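Local coordinates for putative monooxygenase (Fusobacterium nucleatum subsp. nucleatum, PDB 3MCS), which probably acts as a monooxygenase, carrying two antibiotic-biosynthesis-monooxygenase units in tandem on one chain, at residues V10-V15 and K53-I58; D29-T34 and K206-G211; D98-K103 and L152-R157; K128-I133 and T188-M193; G146-Y151 and F165-D170. All blocks are in the same frame, centred on the assembly; numbering follows the deposited sequence. Where two conformers were deposited one is given.

Contact 1 (V10-V15 and K53-I58); sequences VYDFEV and KTTSYI
Strand V10-V15 runs antiparallel to T55-I58, the axes 4.4 Å apart at closest approach. These are the first and third strands of a ferredoxin-like β-α-β-β-α-β unit, so the neighbours in the sheet are not neighbours in sequence; helix 20-37 and strand 41-49 come between. Y11 with I58 and F13 with S56 are hydrogen-bonded pairs, D12 with Y57 and E14 with T55 non-hydrogen-bonded ones. The ladder continues past the T55 end, where V15 N donates to T54 O at 2.9 Å. On the face of Y11 and F13, S56 and I58 reach helix 20-37, as does V15 at the end; V15 lies against Y23, and its side chain meets that of T54 obliquely, V15 CG2 3.9 Å from T54 CG2. On the other face D12 lays its CB over the Y57 ring as a CH-pi contact, 4.1 Å from the centroid, while V10 CG1 meets the same ring at its edge. E14 stretches out fully, and OE2 ends 3.8 Å from K53 CD, touching methylene rather than the ammonium group. F13 turns its CG between backbone N and carbonyl carbon (chi1 65°), which swings the ring back across its partner. S56 CB sits over one face of that ring, 3.7 Å from the centroid of F13, with S56 OG beside F13 CE2.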
# COMPACT_ATOMS: atom_id res chain seq x y z
N VAL A 10 -0.02 3.85 5.59
CA VAL A 10 -1.20 3.62 4.78
C VAL A 10 -2.35 4.33 5.45
O VAL A 10 -2.73 3.97 6.55
CB VAL A 10 -1.53 2.14 4.68
CG1 VAL A 10 -2.82 1.95 3.95
CG2 VAL A 10 -0.40 1.39 3.99
N TYR A 11 -2.86 5.37 4.80
CA TYR A 11 -3.95 6.18 5.33
C TYR A 11 -5.28 5.82 4.67
O TYR A 11 -5.33 5.66 3.46
CB TYR A 11 -3.68 7.65 5.05
CG TYR A 11 -2.39 8.13 5.62
CD1 TYR A 11 -2.31 8.54 6.94
CD2 TYR A 11 -1.24 8.19 4.84
CE1 TYR A 11 -1.11 8.98 7.48
CE2 TYR A 11 -0.04 8.64 5.37
CZ TYR A 11 0.02 9.02 6.69
OH TYR A 11 1.19 9.45 7.23
N ASP A 12 -6.35 5.69 5.44
CA ASP A 12 -7.66 5.44 4.85
C ASP A 12 -8.79 6.26 5.49
O ASP A 12 -8.70 6.63 6.65
CB ASP A 12 -7.98 3.95 4.87
CG ASP A 12 -8.48 3.46 6.21
OD1 ASP A 12 -9.68 3.65 6.54
OD2 ASP A 12 -7.68 2.81 6.90
N PHE A 13 -9.82 6.56 4.73
CA PHE A 13 -10.96 7.29 5.30
C PHE A 13 -12.16 7.19 4.40
O PHE A 13 -12.03 6.97 3.18
CB PHE A 13 -10.65 8.76 5.57
CG PHE A 13 -10.36 9.58 4.35
CD1 PHE A 13 -11.38 10.20 3.67
CD2 PHE A 13 -9.06 9.77 3.92
CE1 PHE A 13 -11.10 10.97 2.55
CE2 PHE A 13 -8.79 10.55 2.81
CZ PHE A 13 -9.81 11.14 2.13
N GLU A 14 -13.33 7.36 5.00
CA GLU A 14 -14.59 7.28 4.28
C GLU A 14 -14.89 8.61 3.59
O GLU A 14 -14.78 9.67 4.21
CB GLU A 14 -15.70 6.92 5.26
CG GLU A 14 -17.04 6.75 4.62
CD GLU A 14 -18.07 6.29 5.58
OE1 GLU A 14 -17.68 5.79 6.66
OE2 GLU A 14 -19.26 6.41 5.24
N VAL A 15 -15.27 8.56 2.32
CA VAL A 15 -15.55 9.77 1.55
C VAL A 15 -17.03 10.16 1.66
O VAL A 15 -17.91 9.31 1.57
CB VAL A 15 -15.15 9.60 0.04
CG1 VAL A 15 -15.32 10.89 -0.72
CG2 VAL A 15 -13.71 9.14 -0.09
N LYS A 53 -19.45 1.68 1.13
CA LYS A 53 -19.24 3.09 1.35
C LYS A 53 -17.88 3.40 0.79
O LYS A 53 -16.91 2.72 1.13
CB LYS A 53 -19.26 3.38 2.87
CG LYS A 53 -20.56 2.89 3.61
CD LYS A 53 -20.47 2.84 5.18
CE LYS A 53 -19.42 1.80 5.75
NZ LYS A 53 -19.70 0.33 5.48
N THR A 54 -17.78 4.40 -0.08
CA THR A 54 -16.52 4.75 -0.72
C THR A 54 -15.42 5.05 0.31
O THR A 54 -15.57 5.97 1.11
CB THR A 54 -16.71 5.97 -1.63
OG1 THR A 54 -17.66 5.65 -2.66
CG2 THR A 54 -15.36 6.39 -2.27
N THR A 55 -14.33 4.30 0.27
CA THR A 55 -13.19 4.50 1.17
C THR A 55 -11.93 4.90 0.41
O THR A 55 -11.56 4.26 -0.57
CB THR A 55 -12.85 3.21 1.96
OG1 THR A 55 -13.95 2.83 2.79
CG2 THR A 55 -11.61 3.41 2.83
N SER A 56 -11.26 5.94 0.87
CA SER A 56 -9.99 6.35 0.28
C SER A 56 -8.81 5.59 0.89
O SER A 56 -8.75 5.41 2.10
CB SER A 56 -9.76 7.83 0.52
OG SER A 56 -8.43 8.23 0.23
N TYR A 57 -7.87 5.13 0.07
CA TYR A 57 -6.62 4.55 0.60
C TYR A 57 -5.51 5.29 -0.07
O TYR A 57 -5.57 5.54 -1.26
CB TYR A 57 -6.42 3.08 0.28
CG TYR A 57 -7.26 2.12 1.06
CD1 TYR A 57 -8.52 1.74 0.60
CD2 TYR A 57 -6.78 1.55 2.23
CE1 TYR A 57 -9.30 0.84 1.32
CE2 TYR A 57 -7.55 0.64 2.95
CZ TYR A 57 -8.81 0.29 2.49
OH TYR A 57 -9.57 -0.60 3.19
N ILE A 58 -4.50 5.66 0.70
CA ILE A 58 -3.33 6.32 0.17
C ILE A 58 -2.14 5.66 0.85
O ILE A 58 -2.03 5.69 2.06
CB ILE A 58 -3.32 7.85 0.42
CG1 ILE A 58 -4.61 8.50 -0.06
CG2 ILE A 58 -2.17 8.49 -0.30
CD1 ILE A 58 -4.64 10.02 0.12
O HOH W 1 -6.48 8.41 2.92

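Contact 2 (D29-T34 and K206-G211); sequences DYVNKT and KIENKG
V31 and N32 look out from one side of helix 20-37 onto K206 and E208, alternate residues of strand 194-209. V31 has CG1 anti to its own N (chi1 172°), and this one methyl serves both strand residues, lying 4.1 Å from K206 CG and equally far from E208 CB. N32 starts out alongside the strand, but its amide end turns in and meets the lysine chain at about a right angle. There N32 OD1 comes to 3.4 Å from K206 CE, while the distance from N32 OD1 to K206 NZ is 3.7 Å and no hydrogen bond forms. K206 is kinked twice, at chi2 (69°) and at chi4, which carries its tip forward along the strand toward E208. E208 is bent at its own chi2, and K206 NZ binds E208 OE2 at 2.8 Å, arriving on the anti side of the carboxylate. Q109 gives the same ammonium a second, weak bond. Strand 194-209 pairs with strand 41-49 here, and Y30 and T34 of the same helix rest on L44, so the helix lies over both strands. With no hydrogen bond crossing the contact, helix and strand are held by aliphatic packing, helped perhaps by attraction between the asparagine oxygen and the lysine end; the salt bridge itself belongs to the strand.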
# COMPACT_ATOMS: atom_id res chain seq x y z
N ASP A 29 -4.09 16.31 -7.08
CA ASP A 29 -3.18 17.43 -6.82
C ASP A 29 -2.14 17.04 -5.77
O ASP A 29 -0.96 17.32 -5.94
CB ASP A 29 -3.94 18.67 -6.31
CG ASP A 29 -4.90 19.26 -7.33
OD1 ASP A 29 -4.98 18.71 -8.45
OD2 ASP A 29 -5.58 20.27 -6.99
N TYR A 30 -2.57 16.39 -4.70
CA TYR A 30 -1.66 16.06 -3.60
C TYR A 30 -0.56 15.14 -4.06
O TYR A 30 0.63 15.38 -3.77
CB TYR A 30 -2.47 15.46 -2.45
CG TYR A 30 -1.69 14.88 -1.30
CD1 TYR A 30 -0.93 15.67 -0.48
CD2 TYR A 30 -1.79 13.53 -0.98
CE1 TYR A 30 -0.23 15.13 0.59
CE2 TYR A 30 -1.11 12.99 0.09
CZ TYR A 30 -0.33 13.80 0.87
OH TYR A 30 0.36 13.28 1.95
N VAL A 31 -0.94 14.11 -4.80
CA VAL A 31 0.03 13.12 -5.28
C VAL A 31 0.99 13.76 -6.28
O VAL A 31 2.20 13.56 -6.19
CB VAL A 31 -0.66 11.86 -5.86
CG1 VAL A 31 0.33 10.96 -6.52
CG2 VAL A 31 -1.41 11.11 -4.78
N ASN A 32 0.44 14.57 -7.19
CA ASN A 32 1.24 15.24 -8.22
C ASN A 32 2.17 16.33 -7.71
O ASN A 32 3.26 16.51 -8.23
CB ASN A 32 0.36 15.83 -9.33
CG ASN A 32 -0.25 14.77 -10.25
OD1 ASN A 32 0.23 13.64 -10.34
ND2 ASN A 32 -1.31 15.15 -10.95
N LYS A 33 1.74 17.07 -6.69
CA LYS A 33 2.56 18.17 -6.17
C LYS A 33 3.62 17.62 -5.24
O LYS A 33 4.72 18.15 -5.19
CB LYS A 33 1.71 19.26 -5.49
CG LYS A 33 2.56 20.48 -5.02
CD LYS A 33 1.74 21.58 -4.31
CE LYS A 33 2.60 22.80 -3.90
NZ LYS A 33 3.22 23.51 -5.06
N THR A 34 3.31 16.54 -4.54
CA THR A 34 4.28 15.92 -3.63
C THR A 34 5.48 15.32 -4.35
O THR A 34 6.63 15.69 -4.07
CB THR A 34 3.64 14.83 -2.76
OG1 THR A 34 2.71 15.45 -1.87
CG2 THR A 34 4.67 14.10 -1.93
N LYS A 206 -4.53 7.75 -8.50
CA LYS A 206 -3.32 8.37 -9.01
C LYS A 206 -2.11 7.73 -8.35
O LYS A 206 -2.09 7.59 -7.14
CB LYS A 206 -3.32 9.89 -8.80
CG LYS A 206 -2.27 10.65 -9.64
CD LYS A 206 -2.62 10.63 -11.14
CE LYS A 206 -1.50 11.21 -12.06
NZ LYS A 206 -0.23 10.38 -12.13
N ILE A 207 -1.14 7.31 -9.17
CA ILE A 207 0.11 6.72 -8.70
C ILE A 207 1.32 7.42 -9.32
O ILE A 207 1.38 7.61 -10.53
CB ILE A 207 0.23 5.24 -9.09
CG1 ILE A 207 -0.84 4.40 -8.42
CG2 ILE A 207 1.62 4.70 -8.71
CD1 ILE A 207 -0.79 2.99 -8.84
N GLU A 208 2.27 7.78 -8.47
CA GLU A 208 3.57 8.34 -8.88
C GLU A 208 4.65 7.76 -7.96
O GLU A 208 4.48 7.71 -6.74
CB GLU A 208 3.60 9.87 -8.82
CG GLU A 208 2.78 10.57 -9.88
CD GLU A 208 3.33 10.39 -11.28
OE1 GLU A 208 4.53 10.06 -11.42
OE2 GLU A 208 2.54 10.57 -12.24
N ASN A 209 5.74 7.29 -8.54
CA ASN A 209 6.84 6.76 -7.75
C ASN A 209 8.18 6.89 -8.48
O ASN A 209 8.21 7.04 -9.72
CB ASN A 209 6.59 5.31 -7.30
CG ASN A 209 6.67 4.30 -8.45
OD1 ASN A 209 6.41 4.62 -9.62
ND2 ASN A 209 7.01 3.06 -8.11
N LYS A 210 9.26 6.83 -7.70
CA LYS A 210 10.60 6.91 -8.25
C LYS A 210 10.92 5.63 -9.02
O LYS A 210 11.57 5.67 -10.08
CB LYS A 210 11.62 7.12 -7.13
CG LYS A 210 13.03 7.42 -7.61
CD LYS A 210 14.01 7.63 -6.45
CE LYS A 210 15.46 7.80 -6.95
NZ LYS A 210 16.42 7.97 -5.82
N GLY A 211 10.49 4.50 -8.47
CA GLY A 211 10.76 3.21 -9.07
C GLY A 211 12.11 2.65 -8.70
O GLY A 211 12.95 3.35 -8.14

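Contact 3 (D98-K103 and L152-R157); sequences DVQIAK and LGTDRR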
# COMPACT_ATOMS: atom_id res chain seq x y z
N ASP A 98 6.33 -1.44 9.77
CA ASP A 98 7.75 -1.79 9.76
C ASP A 98 7.93 -2.57 8.47
O ASP A 98 7.42 -3.69 8.35
CB ASP A 98 8.18 -2.64 10.97
CG ASP A 98 8.44 -1.81 12.24
OD1 ASP A 98 8.75 -0.59 12.18
OD2 ASP A 98 8.36 -2.41 13.34
N VAL A 99 8.63 -1.97 7.50
CA VAL A 99 8.79 -2.60 6.19
C VAL A 99 9.70 -3.83 6.26
O VAL A 99 10.80 -3.74 6.80
CB VAL A 99 9.38 -1.62 5.18
CG1 VAL A 99 9.49 -2.29 3.81
CG2 VAL A 99 8.52 -0.40 5.11
N GLN A 100 9.22 -4.97 5.74
CA GLN A 100 10.04 -6.20 5.71
C GLN A 100 10.63 -6.33 4.33
O GLN A 100 11.83 -6.61 4.19
CB GLN A 100 9.22 -7.43 6.04
CG GLN A 100 8.78 -7.47 7.49
CD GLN A 100 9.91 -7.81 8.46
OE1 GLN A 100 10.93 -8.42 8.09
NE2 GLN A 100 9.72 -7.44 9.72
N ILE A 101 9.77 -6.17 3.32
CA ILE A 101 10.16 -6.16 1.93
C ILE A 101 9.42 -5.05 1.20
O ILE A 101 8.20 -4.88 1.35
CB ILE A 101 9.84 -7.45 1.22
CG1 ILE A 101 10.47 -8.64 1.94
CG2 ILE A 101 10.34 -7.36 -0.20
CD1 ILE A 101 10.24 -9.94 1.23
N ALA A 102 10.17 -4.26 0.44
CA ALA A 102 9.61 -3.22 -0.40
C ALA A 102 10.40 -3.24 -1.72
O ALA A 102 11.59 -2.94 -1.74
CB ALA A 102 9.69 -1.86 0.28
N LYS A 103 9.72 -3.63 -2.80
CA LYS A 103 10.31 -3.75 -4.13
C LYS A 103 9.37 -3.21 -5.20
O LYS A 103 8.19 -3.52 -5.18
CB LYS A 103 10.64 -5.22 -4.44
CG LYS A 103 11.73 -5.83 -3.54
CD LYS A 103 11.85 -7.36 -3.70
CE LYS A 103 12.54 -7.82 -4.98
NZ LYS A 103 14.02 -7.80 -4.97
N LEU A 152 5.57 -5.23 1.70
CA LEU A 152 5.16 -6.14 2.76
C LEU A 152 5.75 -5.70 4.08
O LEU A 152 6.96 -5.49 4.19
CB LEU A 152 5.66 -7.56 2.47
CG LEU A 152 5.41 -8.63 3.55
CD1 LEU A 152 3.91 -8.94 3.69
CD2 LEU A 152 6.16 -9.88 3.22
N GLY A 153 4.89 -5.56 5.09
CA GLY A 153 5.36 -5.16 6.41
C GLY A 153 4.39 -5.50 7.52
O GLY A 153 3.32 -6.04 7.28
N THR A 154 4.79 -5.17 8.75
CA THR A 154 3.98 -5.46 9.92
C THR A 154 3.59 -4.15 10.62
O THR A 154 4.35 -3.20 10.67
CB THR A 154 4.72 -6.40 10.87
OG1 THR A 154 5.98 -5.84 11.26
CG2 THR A 154 4.99 -7.74 10.18
N ASP A 155 2.37 -4.10 11.13
CA ASP A 155 1.90 -2.91 11.77
C ASP A 155 2.74 -2.66 13.04
O ASP A 155 3.08 -3.59 13.78
CB ASP A 155 0.40 -3.04 12.06
CG ASP A 155 -0.23 -1.73 12.51
OD1 ASP A 155 0.36 -1.05 13.37
OD2 ASP A 155 -1.32 -1.38 12.02
N ARG A 156 3.09 -1.40 13.30
CA ARG A 156 3.91 -1.11 14.48
C ARG A 156 3.10 -1.20 15.78
O ARG A 156 3.67 -1.30 16.87
CB ARG A 156 4.63 0.24 14.33
CG ARG A 156 5.61 0.27 13.15
CD ARG A 156 6.30 1.62 13.06
NE ARG A 156 7.35 1.75 14.06
CZ ARG A 156 7.72 2.89 14.62
NH1 ARG A 156 7.10 4.04 14.33
NH2 ARG A 156 8.70 2.89 15.51
N ARG A 157 1.78 -1.16 15.65
CA ARG A 157 0.85 -1.33 16.77
C ARG A 157 0.75 -2.81 17.16
O ARG A 157 0.40 -3.13 18.29
CB ARG A 157 -0.53 -0.78 16.39
CG ARG A 157 -1.66 -1.00 17.41
CD ARG A 157 -3.04 -0.54 16.87
NE ARG A 157 -3.31 -0.97 15.49
CZ ARG A 157 -3.58 -0.15 14.49
NH1 ARG A 157 -3.68 1.16 14.67
NH2 ARG A 157 -3.80 -0.64 13.28
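D98 and T154 form an antiparallel hydrogen-bonded pair, and two residues along the strands slip by one at a classic beta bulge. Q100 and I101 both face L152, whose carbonyl oxygen takes two N-H groups: Q100 N at 2.8 Å and I101 N at 3.0 Å. The return bond runs from L152 N to I101 O. This pairing joins strand 91-104 to strand 147-155, one of the seams that weld two ferredoxin-like sheets into a single barrel, as in the dimeric α/β-barrel family. Beyond the bulge I101 and L152 lie on the same face, their CB atoms 4.4 Å apart. A chi1 of 176° aims the branched end of L152 at helix 127-143, where it settles on I134 and V138. Q100 brings its CB against L152 O, then bends at chi2; its side chain also touches W162. On the same face as I101 and L152, T154 OG1 stands 3.9 Å from D98 CB. The outer end is charged. R156 crosses D98 at about a right angle, its CG and CD against the carboxylate and the two flat groups turned 50° from each other, and the salt bridge is made through NE, with D98 OD1 3.3 Å from R156 NE.

Contact 4 (K128-I133 and T188-M193); sequences KEFAEI and TQTKDM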
# COMPACT_ATOMS: atom_id res chain seq x y z
N LYS A 128 6.30 -16.49 13.89
CA LYS A 128 7.68 -16.75 13.46
C LYS A 128 7.67 -17.52 12.14
O LYS A 128 8.17 -17.02 11.11
CB LYS A 128 8.48 -17.55 14.53
CG LYS A 128 8.73 -16.80 15.85
N GLU A 129 7.07 -18.71 12.16
CA GLU A 129 7.03 -19.57 10.97
C GLU A 129 6.40 -18.90 9.75
O GLU A 129 6.88 -19.07 8.63
CB GLU A 129 6.30 -20.89 11.27
CG GLU A 129 6.27 -21.87 10.09
CD GLU A 129 5.62 -23.22 10.42
OE1 GLU A 129 4.98 -23.36 11.49
OE2 GLU A 129 5.77 -24.16 9.59
N PHE A 130 5.32 -18.15 9.98
CA PHE A 130 4.58 -17.48 8.90
C PHE A 130 5.40 -16.38 8.25
O PHE A 130 5.35 -16.21 7.04
CB PHE A 130 3.29 -16.87 9.47
CG PHE A 130 2.49 -16.09 8.46
CD1 PHE A 130 2.77 -14.77 8.21
CD2 PHE A 130 1.42 -16.68 7.80
CE1 PHE A 130 2.01 -14.04 7.28
CE2 PHE A 130 0.66 -15.96 6.88
CZ PHE A 130 0.96 -14.63 6.62
N ALA A 131 6.13 -15.64 9.07
CA ALA A 131 6.94 -14.53 8.58
C ALA A 131 7.87 -15.00 7.47
O ALA A 131 7.91 -14.43 6.40
CB ALA A 131 7.74 -13.89 9.73
N GLU A 132 8.59 -16.08 7.71
CA GLU A 132 9.51 -16.56 6.70
C GLU A 132 8.75 -17.05 5.46
O GLU A 132 9.25 -16.90 4.34
CB GLU A 132 10.43 -17.65 7.28
CG GLU A 132 11.34 -17.11 8.42
CD GLU A 132 12.24 -15.93 7.97
OE1 GLU A 132 13.13 -16.16 7.11
OE2 GLU A 132 12.07 -14.78 8.48
N ILE A 133 7.55 -17.60 5.67
CA ILE A 133 6.75 -18.10 4.56
C ILE A 133 6.27 -16.97 3.64
O ILE A 133 6.52 -16.98 2.44
CB ILE A 133 5.54 -18.93 5.04
CG1 ILE A 133 6.03 -20.25 5.70
CG2 ILE A 133 4.63 -19.24 3.87
CD1 ILE A 133 4.94 -21.12 6.35
N THR A 188 -3.19 -22.96 1.28
CA THR A 188 -3.42 -24.24 1.97
C THR A 188 -2.55 -24.39 3.23
O THR A 188 -3.06 -24.66 4.31
CB THR A 188 -3.19 -25.43 1.02
OG1 THR A 188 -4.25 -25.47 0.05
CG2 THR A 188 -3.13 -26.76 1.81
N GLN A 189 -1.25 -24.16 3.07
CA GLN A 189 -0.27 -24.26 4.15
C GLN A 189 -0.51 -23.35 5.37
O GLN A 189 -0.32 -23.79 6.51
CB GLN A 189 1.13 -23.98 3.58
CG GLN A 189 2.29 -23.98 4.59
CD GLN A 189 3.66 -23.74 3.94
OE1 GLN A 189 3.74 -23.29 2.80
NE2 GLN A 189 4.73 -24.03 4.67
N THR A 190 -0.90 -22.10 5.13
CA THR A 190 -1.09 -21.11 6.20
C THR A 190 -2.53 -20.97 6.69
O THR A 190 -2.79 -20.17 7.58
CB THR A 190 -0.59 -19.70 5.76
OG1 THR A 190 -1.33 -19.24 4.62
CG2 THR A 190 0.88 -19.71 5.41
N LYS A 191 -3.45 -21.74 6.13
CA LYS A 191 -4.88 -21.64 6.47
C LYS A 191 -5.16 -21.54 7.97
O LYS A 191 -5.86 -20.62 8.42
CB LYS A 191 -5.67 -22.83 5.89
N ASP A 192 -4.60 -22.48 8.74
CA ASP A 192 -4.87 -22.54 10.19
C ASP A 192 -3.96 -21.63 11.01
O ASP A 192 -4.09 -21.57 12.23
CB ASP A 192 -4.75 -24.00 10.68
CG ASP A 192 -5.77 -24.92 10.00
OD1 ASP A 192 -6.95 -24.51 9.86
OD2 ASP A 192 -5.38 -26.05 9.62
N MSE A 193 -3.04 -20.93 10.35
CA MSE A 193 -2.17 -20.00 11.05
C MSE A 193 -2.80 -18.63 11.13
O MSE A 193 -2.38 -17.80 11.94
CB MSE A 193 -0.84 -19.86 10.32
CG MSE A 193 -0.07 -21.13 10.12
SE MSE A 193 1.64 -20.67 9.35
CE MSE A 193 2.32 -22.47 9.12
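I133 carries much of the contact between helix 127-143 and the end of helix 181-190, and its CB points at the second segment before the chain forks. The CG2 branch, anti to the backbone N, slides past T190 in the opposite direction and stops 4.1 Å from T190 CG2. CG1 takes the other route and comes to 4.1 Å from Q189 NE2. At the tip, CD1 reaches the amide of Q189, 3.4 Å from NE2, and also lies 4.0 Å from the CE methyl of M193, a selenomethionine. Q189 is fully extended and approaches I133 from the opposite direction. M193, just past helix 181-190, reaches back to helix 127-143: its SE sits 4.1 Å from F130 CB, near the plane of that ring at its edge, and the M193 chain crosses the E129 chain at about a right angle, its CE 3.6 Å from E129 CD. Deeper in, T190 CG2 comes to 3.9 Å from F130 CD2, while T190 OG1 bonds back to Y186 O in its own helix. F130 in turn meets W162 of the sheet. Two helices packed through mostly apolar side chains, with an aromatic beneath them on the sheet, is the helical layer of a ferredoxin-like α/β sandwich.

Contact 5 (G146-Y151 and F165-D170); sequences GTLLVY and FEVYKD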
# COMPACT_ATOMS: atom_id res chain seq x y z
N GLY A 146 4.64 -9.14 -14.83
CA GLY A 146 3.44 -8.32 -14.65
C GLY A 146 3.35 -7.67 -13.27
O GLY A 146 2.57 -6.71 -13.07
N THR A 147 4.11 -8.17 -12.31
CA THR A 147 4.11 -7.57 -10.99
C THR A 147 4.89 -6.27 -11.06
O THR A 147 6.03 -6.27 -11.50
CB THR A 147 4.76 -8.48 -9.95
OG1 THR A 147 4.14 -9.77 -9.99
CG2 THR A 147 4.60 -7.91 -8.55
N LEU A 148 4.29 -5.16 -10.65
CA LEU A 148 4.99 -3.87 -10.67
C LEU A 148 5.49 -3.46 -9.27
O LEU A 148 6.49 -2.75 -9.16
CB LEU A 148 4.11 -2.77 -11.28
CG LEU A 148 3.62 -2.98 -12.72
CD1 LEU A 148 2.70 -1.83 -13.18
CD2 LEU A 148 4.79 -3.11 -13.65
N LEU A 149 4.85 -3.95 -8.22
CA LEU A 149 5.19 -3.52 -6.85
C LEU A 149 4.68 -4.46 -5.77
O LEU A 149 3.60 -5.00 -5.89
CB LEU A 149 4.59 -2.10 -6.62
CG LEU A 149 4.68 -1.35 -5.31
CD1 LEU A 149 4.36 0.12 -5.52
CD2 LEU A 149 3.76 -1.93 -4.26
N VAL A 150 5.48 -4.67 -4.73
CA VAL A 150 5.06 -5.43 -3.57
C VAL A 150 5.66 -4.76 -2.33
O VAL A 150 6.88 -4.66 -2.22
CB VAL A 150 5.47 -6.94 -3.62
CG1 VAL A 150 4.81 -7.64 -4.77
CG2 VAL A 150 7.00 -7.13 -3.70
N TYR A 151 4.81 -4.23 -1.45
CA TYR A 151 5.29 -3.71 -0.18
C TYR A 151 4.70 -4.60 0.91
O TYR A 151 3.48 -4.72 1.03
CB TYR A 151 4.89 -2.25 0.09
CG TYR A 151 5.38 -1.19 -0.88
CD1 TYR A 151 6.51 -1.39 -1.70
CD2 TYR A 151 4.79 0.06 -0.89
CE1 TYR A 151 6.96 -0.39 -2.57
CE2 TYR A 151 5.22 1.06 -1.75
CZ TYR A 151 6.32 0.84 -2.58
OH TYR A 151 6.75 1.85 -3.42
N PHE A 165 0.67 -4.48 0.17
CA PHE A 165 0.21 -3.65 -0.93
C PHE A 165 0.92 -4.11 -2.17
O PHE A 165 2.13 -4.27 -2.15
CB PHE A 165 0.53 -2.19 -0.71
CG PHE A 165 0.03 -1.28 -1.80
CD1 PHE A 165 -1.34 -1.15 -2.03
CD2 PHE A 165 0.91 -0.52 -2.57
CE1 PHE A 165 -1.83 -0.30 -3.02
CE2 PHE A 165 0.43 0.34 -3.56
CZ PHE A 165 -0.94 0.44 -3.80
N GLU A 166 0.18 -4.33 -3.24
CA GLU A 166 0.77 -4.83 -4.47
C GLU A 166 0.08 -4.27 -5.70
O GLU A 166 -1.13 -4.15 -5.74
CB GLU A 166 0.78 -6.37 -4.47
CG GLU A 166 -0.53 -7.01 -4.05
CD GLU A 166 -0.44 -8.54 -3.90
OE1 GLU A 166 0.59 -9.15 -4.28
OE2 GLU A 166 -1.44 -9.12 -3.40
N VAL A 167 0.88 -3.90 -6.70
CA VAL A 167 0.38 -3.34 -7.94
C VAL A 167 0.81 -4.25 -9.09
O VAL A 167 1.93 -4.72 -9.09
CB VAL A 167 0.89 -1.92 -8.13
CG1 VAL A 167 0.38 -1.35 -9.42
CG2 VAL A 167 0.46 -1.04 -6.93
N TYR A 168 -0.10 -4.50 -10.05
CA TYR A 168 0.12 -5.36 -11.22
C TYR A 168 -0.14 -4.59 -12.51
O TYR A 168 -0.88 -3.59 -12.52
CB TYR A 168 -0.78 -6.59 -11.14
CG TYR A 168 -0.48 -7.50 -9.97
CD1 TYR A 168 -1.00 -7.23 -8.71
CD2 TYR A 168 0.33 -8.62 -10.11
CE1 TYR A 168 -0.71 -8.02 -7.62
CE2 TYR A 168 0.62 -9.44 -9.01
CZ TYR A 168 0.10 -9.12 -7.77
OH TYR A 168 0.37 -9.93 -6.67
N LYS A 169 0.46 -5.03 -13.62
CA LYS A 169 0.31 -4.30 -14.90
C LYS A 169 -1.14 -4.38 -15.41
O LYS A 169 -1.65 -3.42 -16.03
CB LYS A 169 1.32 -4.76 -15.98
CG LYS A 169 0.94 -6.01 -16.78
CD LYS A 169 2.02 -6.46 -17.78
CE LYS A 169 1.56 -7.77 -18.47
NZ LYS A 169 2.61 -8.46 -19.24
N ASP A 170 -1.78 -5.51 -15.13
CA ASP A 170 -3.15 -5.76 -15.53
C ASP A 170 -3.79 -6.84 -14.67
O ASP A 170 -3.12 -7.61 -13.98
CB ASP A 170 -3.25 -6.09 -17.03
CG ASP A 170 -2.43 -7.29 -17.43
OD1 ASP A 170 -2.14 -8.15 -16.57
OD2 ASP A 170 -2.07 -7.39 -18.62
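L149 sets its CD2 methyl into the corner formed by two aromatic rings. It rests over the centre of the Y151 ring, 3.7 Å above the plane, and roughly at a right angle to that contact L149 CD2 is 3.6 Å from F165 CD2. The two rings also meet each other, Y151 CD2 reaching the edge of F165. With chi1 at -178°, F165 holds its ring back toward the leucine. L149 CB then nests against V167 CB at 4.0 Å. F165 goes on to F45 and V59, and Y151 to I61, on the same face of the sheet. The two strands form the hairpin 147-155/161-168, with a classic beta bulge where L148 and L149 both donate to V167 O. The bulge turns L148 toward the partner strand's end, so that its CD1 lies on the backbone there, 3.8 Å from K169 CA. K169 extends its methylenes along G146, with CD 3.9 Å from G146 CA. On the opposite face T147 lies alongside Y168, its OG1 near Y168 CE2 but bonded to T141 O. Y168 leans to E166, donating from OH to OE1 well above the carboxylate plane, 68° out of it. A bound acetate, probably from the crystallisation liquor, lies about 5 Å from the E166 side chain.

Overall arrangement
Contacts 1, 3 and 5 are all antiparallel strand pairings in one curled sheet, with contacts 3 and 5 the more buried. Contacts 3 and 5 share strand 147-155 and touch directly, through K103 O and V150 N; both contain classic bulges, whereas contact 1 is regular. Contact 1 lies across the chain's centre from both, within the first of the two monooxygenase units. Contacts 2 and 4 add helices and contain no hydrogen bond across their segments, depending mainly on van der Waals contacts. Contact 4 is farthest out, about 21 Å from the centre, and its centre lies about 34 Å from that of contact 2. Contact 5 packs aromatic rings inward, while salt bridges appear toward the solvent in contacts 2 and 3.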